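Side-chain contacts in putative transcriptional coactivator P15 (Enterobacteria phage t5, PDB 4BG7), which probably binds DNA as a phage homolog of the eukaryotic transcription coactivator PC4 and is implicated in recombination-dependent DNA replication: residues Phe61-Pro64 with Glu68-Ser71; Leu30-Ser33 with Asn38-Met41. One frame throughout, in Å; residues are numbered along the deposited sequence.

Contact 1 (Phe61-Pro64 with Glu68-Ser71)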
ATOM      1  N   PHE A  61       1.330   5.332  -8.210  1.00 23.90           N
ATOM      2  CA  PHE A  61       0.613   6.330  -7.399  1.00 22.91           C
ATOM      3  C   PHE A  61       1.250   6.356  -6.002  1.00 22.90           C
ATOM      4  O   PHE A  61       1.843   5.424  -5.587  1.00 20.61           O
ATOM      5  CB  PHE A  61      -0.905   5.999  -7.298  1.00 25.86           C
ATOM      6  CG  PHE A  61      -1.201   4.923  -6.352  1.00 27.26           C
ATOM      7  CD1 PHE A  61      -0.942   3.609  -6.694  1.00 32.00           C
ATOM      8  CD2 PHE A  61      -1.566   5.207  -5.051  1.00 30.58           C
ATOM      9  CE1 PHE A  61      -1.135   2.598  -5.779  1.00 33.61           C
ATOM     10  CE2 PHE A  61      -1.765   4.210  -4.136  1.00 29.17           C
ATOM     11  CZ  PHE A  61      -1.544   2.910  -4.491  1.00 29.82           C
ATOM     12  N   SER A  62       1.110   7.440  -5.277  1.00 22.04           N
ATOM     13  CA  SER A  62       1.672   7.510  -3.988  1.00 22.57           C
ATOM     14  C   SER A  62       0.888   8.462  -3.126  1.00 25.76           C
ATOM     15  O   SER A  62       0.023   9.251  -3.623  1.00 24.49           O
ATOM     16  CB  SER A  62       3.147   7.893  -4.105  1.00 23.02           C
ATOM     17  OG  SER A  62       3.350   9.189  -4.624  1.00 21.72           O
ATOM     18  N   PHE A  63       1.135   8.371  -1.831  1.00 23.60           N
ATOM     19  CA  PHE A  63       0.510   9.295  -0.919  1.00 25.45           C
ATOM     20  C   PHE A  63       1.454   9.555   0.253  1.00 24.19           C
ATOM     21  O   PHE A  63       2.472   8.903   0.383  1.00 24.26           O
ATOM     22  CB  PHE A  63      -0.895   8.810  -0.516  1.00 26.16           C
ATOM     23  CG  PHE A  63      -0.901   7.599   0.350  1.00 25.94           C
ATOM     24  CD1 PHE A  63      -0.676   6.358  -0.198  1.00 30.10           C
ATOM     25  CD2 PHE A  63      -1.212   7.681   1.688  1.00 32.81           C
ATOM     26  CE1 PHE A  63      -0.709   5.186   0.552  1.00 32.37           C
ATOM     27  CE2 PHE A  63      -1.249   6.526   2.466  1.00 35.44           C
ATOM     28  CZ  PHE A  63      -0.971   5.271   1.893  1.00 32.89           C
ATOM     29  N   PRO A  64       1.136  10.510   1.130  1.00 25.01           N
ATOM     30  CA  PRO A  64       2.205  10.841   2.068  1.00 26.03           C
ATOM     31  C   PRO A  64       2.697   9.740   3.015  1.00 24.14           C
ATOM     32  O   PRO A  64       1.951   8.873   3.483  1.00 24.29           O
ATOM     33  CB  PRO A  64       1.627  12.013   2.894  1.00 27.09           C
ATOM     34  CG  PRO A  64       0.486  12.515   2.122  1.00 25.35           C
ATOM     35  CD  PRO A  64       0.016  11.436   1.197  1.00 26.52           C
ATOM     36  N   GLU A  68       1.711   9.568  10.823  1.00 28.06           N
ATOM     37  CA  GLU A  68       0.270   9.398  10.771  1.00 32.23           C
ATOM     38  C   GLU A  68      -0.226   8.356   9.777  1.00 30.35           C
ATOM     39  O   GLU A  68      -1.062   7.501  10.107  1.00 27.26           O
ATOM     40  CB  GLU A  68      -0.428  10.707  10.410  1.00 36.88           C
ATOM     41  CG  GLU A  68      -0.660  11.602  11.608  1.00 52.11           C
ATOM     42  CD  GLU A  68      -2.104  12.085  11.712  1.00 61.25           C
ATOM     43  OE1 GLU A  68      -2.692  12.473  10.664  1.00 60.29           O
ATOM     44  OE2 GLU A  68      -2.656  12.063  12.844  1.00 62.76           O
ATOM     45  N   THR A  69       0.219   8.491   8.532  1.00 25.99           N
ATOM     46  CA  THR A  69      -0.260   7.592   7.488  1.00 24.90           C
ATOM     47  C   THR A  69       0.281   6.177   7.688  1.00 21.82           C
ATOM     48  O   THR A  69      -0.440   5.182   7.445  1.00 26.54           O
ATOM     49  CB  THR A  69       0.040   8.099   6.058  1.00 22.75           C
ATOM     50  OG1 THR A  69       1.456   8.199   5.910  1.00 25.24           O
ATOM     51  CG2 THR A  69      -0.607   9.457   5.808  1.00 26.90           C
ATOM     52  N   THR A  70       1.523   6.062   8.101  1.00 23.57           N
ATOM     53  CA  THR A  70       2.102   4.751   8.307  1.00 23.46           C
ATOM     54  C   THR A  70       1.443   4.052   9.470  1.00 26.83           C
ATOM     55  O   THR A  70       1.095   2.879   9.343  1.00 25.27           O
ATOM     56  CB  THR A  70       3.600   4.804   8.437  1.00 24.55           C
ATOM     57  OG1 THR A  70       3.985   5.679   9.511  1.00 26.03           O
ATOM     58  CG2 THR A  70       4.276   5.260   7.099  1.00 24.80           C
ATOM     59  N   SER A  71       1.236   4.773  10.594  1.00 25.74           N
ATOM     60  CA  SER A  71       0.521   4.241  11.766  1.00 26.83           C
ATOM     61  C   SER A  71      -0.927   3.873  11.385  1.00 24.50           C
ATOM     62  O   SER A  71      -1.426   2.816  11.755  1.00 24.51           O
ATOM     63  CB  SER A  71       0.511   5.268  12.902  1.00 27.78           C
ATOM     64  OG  SER A  71       1.840   5.479  13.274  1.00 32.53           O
TER
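Thr69 meets the end of strand 54-64 with all three of its side-chain heavy atoms, and it illustrates how a first-turn threonine can tie a helix back to the strand that precedes it. Its hydroxyl donates a hydrogen bond to the carbonyl of Pro64, with OG1 2.6 Å from O. The donor stands above the carbonyl plane, 39° out of it, and the C=O...OG1 angle is 131°. With chi1 at 61°, OG1 sits between the backbone N and the carbonyl carbon, and CG2 is left beside the backbone N, 3.5 Å from Pro64 O. The methyl thus flanks the oxygen that the hydroxyl grips, and it lies 4.5 Å from Pro64 CB. Its CB approaches the Phe63 ring obliquely, 4.1 Å from CE2, the two side chains running past one another. The same OG1 is also hydrogen-bonded to the backbone N of Thr66. One residue on, Thr70 turns its hydroxyl to the carbonyl of Thr66, and Ser71 OG bonds to Leu67 O within the same first turns. One hydroxyl of a buried threonine therefore serves as donor to Pro64 O and acceptor from Thr66 N, and these two bonds together fix the rotation of the Thr69 side chain.

Contact 2 (Leu30-Ser33 with Asn38-Met41)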
ATOM      1  N   LEU A  30       6.720  -1.614  -3.845  1.00 25.77           N
ATOM      2  CA  LEU A  30       6.422  -0.728  -2.731  1.00 25.96           C
ATOM      3  C   LEU A  30       7.559   0.237  -2.584  1.00 24.81           C
ATOM      4  O   LEU A  30       8.734  -0.159  -2.349  1.00 26.96           O
ATOM      5  CB  LEU A  30       6.273  -1.473  -1.392  1.00 25.51           C
ATOM      6  CG  LEU A  30       5.737  -0.648  -0.211  1.00 25.07           C
ATOM      7  CD1 LEU A  30       4.354  -0.172  -0.581  1.00 23.88           C
ATOM      8  CD2 LEU A  30       5.708  -1.594   1.021  1.00 23.50           C
ATOM      9  N   THR A  31       7.205   1.512  -2.655  1.00 24.11           N
ATOM     10  CA  THR A  31       8.206   2.547  -2.873  1.00 23.26           C
ATOM     11  C   THR A  31       8.062   3.707  -1.886  1.00 22.40           C
ATOM     12  O   THR A  31       6.955   4.140  -1.595  1.00 21.58           O
ATOM     13  CB  THR A  31       8.103   3.095  -4.306  1.00 23.57           C
ATOM     14  OG1 THR A  31       8.307   2.016  -5.192  1.00 23.87           O
ATOM     15  CG2 THR A  31       9.130   4.234  -4.513  1.00 20.97           C
ATOM     16  N   VAL A  32       9.201   4.156  -1.370  1.00 22.81           N
ATOM     17  CA  VAL A  32       9.266   5.402  -0.639  1.00 22.15           C
ATOM     18  C   VAL A  32      10.070   6.299  -1.598  1.00 21.59           C
ATOM     19  O   VAL A  32      11.200   5.952  -2.034  1.00 24.05           O
ATOM     20  CB  VAL A  32       9.996   5.346   0.703  1.00 25.35           C
ATOM     21  CG1 VAL A  32      10.067   6.789   1.333  1.00 25.78           C
ATOM     22  CG2 VAL A  32       9.306   4.354   1.647  1.00 24.24           C
ATOM     23  N   SER A  33       9.517   7.462  -1.857  1.00 23.98           N
ATOM     24  CA  SER A  33      10.110   8.428  -2.792  1.00 22.87           C
ATOM     25  C   SER A  33      10.054   9.831  -2.211  1.00 24.95           C
ATOM     26  O   SER A  33       9.240  10.123  -1.340  1.00 23.85           O
ATOM     27  CB  SER A  33       9.353   8.365  -4.111  1.00 24.62           C
ATOM     28  OG  SER A  33       7.977   8.714  -4.020  1.00 22.00           O
ATOM     29  N   ASN A  38       9.145  16.405   0.290  1.00 32.68           N
ATOM     30  CA  ASN A  38       8.324  15.547   1.124  1.00 31.15           C
ATOM     31  C   ASN A  38       8.450  14.086   0.707  1.00 30.25           C
ATOM     32  O   ASN A  38       8.797  13.790  -0.420  1.00 28.00           O
ATOM     33  CB  ASN A  38       6.886  16.030   1.020  1.00 31.91           C
ATOM     34  CG  ASN A  38       6.733  17.450   1.582  1.00 38.31           C
ATOM     35  OD1 ASN A  38       7.013  17.709   2.752  1.00 44.21           O
ATOM     36  ND2 ASN A  38       6.396  18.370   0.721  1.00 44.44           N
ATOM     37  N   LEU A  39       8.196  13.184   1.650  1.00 29.47           N
ATOM     38  CA  LEU A  39       8.236  11.735   1.373  1.00 26.19           C
ATOM     39  C   LEU A  39       6.833  11.201   1.103  1.00 21.91           C
ATOM     40  O   LEU A  39       5.883  11.584   1.737  1.00 23.60           O
ATOM     41  CB  LEU A  39       8.877  10.964   2.559  1.00 26.38           C
ATOM     42  CG  LEU A  39      10.358  11.306   2.743  1.00 28.89           C
ATOM     43  CD1 LEU A  39      10.890  10.548   3.945  1.00 26.45           C
ATOM     44  CD2 LEU A  39      11.198  10.992   1.498  1.00 31.10           C
ATOM     45  N   TYR A  40       6.774  10.214   0.210  1.00 23.42           N
ATOM     46  CA  TYR A  40       5.581   9.532  -0.202  1.00 21.65           C
ATOM     47  C   TYR A  40       5.820   8.043  -0.222  1.00 22.29           C
ATOM     48  O   TYR A  40       6.962   7.587  -0.465  1.00 23.99           O
ATOM     49  CB  TYR A  40       5.259   9.945  -1.651  1.00 22.59           C
ATOM     50  CG  TYR A  40       4.925  11.402  -1.669  1.00 22.37           C
ATOM     51  CD1 TYR A  40       3.644  11.827  -1.434  1.00 24.28           C
ATOM     52  CD2 TYR A  40       5.915  12.331  -1.838  1.00 23.98           C
ATOM     53  CE1 TYR A  40       3.345  13.201  -1.377  1.00 28.73           C
ATOM     54  CE2 TYR A  40       5.625  13.703  -1.853  1.00 29.33           C
ATOM     55  CZ  TYR A  40       4.365  14.136  -1.594  1.00 26.83           C
ATOM     56  OH  TYR A  40       4.094  15.510  -1.592  1.00 30.41           O
ATOM     57  N   MET A  41       4.754   7.294   0.083  1.00 23.12           N
ATOM     58  CA  MET A  41       4.757   5.848  -0.110  1.00 22.29           C
ATOM     59  C   MET A  41       3.722   5.458  -1.131  1.00 20.97           C
ATOM     60  O   MET A  41       2.634   6.004  -1.191  1.00 23.99           O
ATOM     61  CB  MET A  41       4.527   5.026   1.186  1.00 25.50           C
ATOM     62  CG  MET A  41       3.323   5.393   1.996  1.00 28.62           C
ATOM     63  SD  MET A  41       2.934   4.189   3.310  1.00 30.73           S
ATOM     64  CE  MET A  41       1.785   5.186   4.214  1.00 31.96           C
TER
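Ser33 and Tyr40 face each other as a hydrogen-bonded pair in the antiparallel beta hairpin formed by strands 26-35 and 38-48. Their two backbone bonds, Ser33 N to Tyr40 O and Tyr40 N to Ser33 O, are both 2.9 Å long and have N-H...O angles of 163° and 155°. The two short segments are almost exactly antiparallel. Next to this pair, Val32 and Met41 form a non-hydrogen-bonded pair with CA atoms 4.6 Å apart. Here the backbone is stitched by CA-H...O contacts, among them Met41 CA to Thr31 O at 3.2 Å.

The tight part is thus mostly main chain, and the side chains share it between two faces. On one, Ser33 OG lies 3.8 Å from Tyr40 CB, while the hydroxyl itself is bonded to His12 ND1, and the ring of His12 also meets that of Tyr40. On the other, Met41 extends beyond CG away from strand 26-35 toward helix 67-83. Val32 packs on Ile80 and Met41 on Phe77, both of the second subunit, so this face belongs to the buried interior of the dimer.

Toward the turn the contact slackens. Asn38 and Leu39 are both exposed, and the side chain of Leu39 reaches Val32 only loosely, with CD2 4.4 Å from CG1. Chi1 of -66° sets Leu39 CG beside its own backbone N, and the extended chain beyond it brings CD2 to 3.6 Å from Ser33 O. That same oxygen lies at the edge of the Tyr40 ring, near its plane and 4.0 Å from Tyr40 CD2.

Strand 38-48 is the element that brings the two contacts together. Contact 2 comes first along the chain and is complete before contact 1 begins, and their centres lie about 8 Å apart within the PC4-like part of the protein. Strands 26-35, 38-48 and 54-64 are consecutive neighbours in the antiparallel sheet, so contact 2 sits inside it while contact 1 joins its last strand to helix 67-83. Met41 is shared ground: its N is 2.8 Å from Phe63 O, a probable hydrogen bond, and its CE packs 3.5 Å from Thr69 OG1. Both contacts also touch the second subunit, so the sheet and the start of helix 67-83 both contribute to the dimer interface.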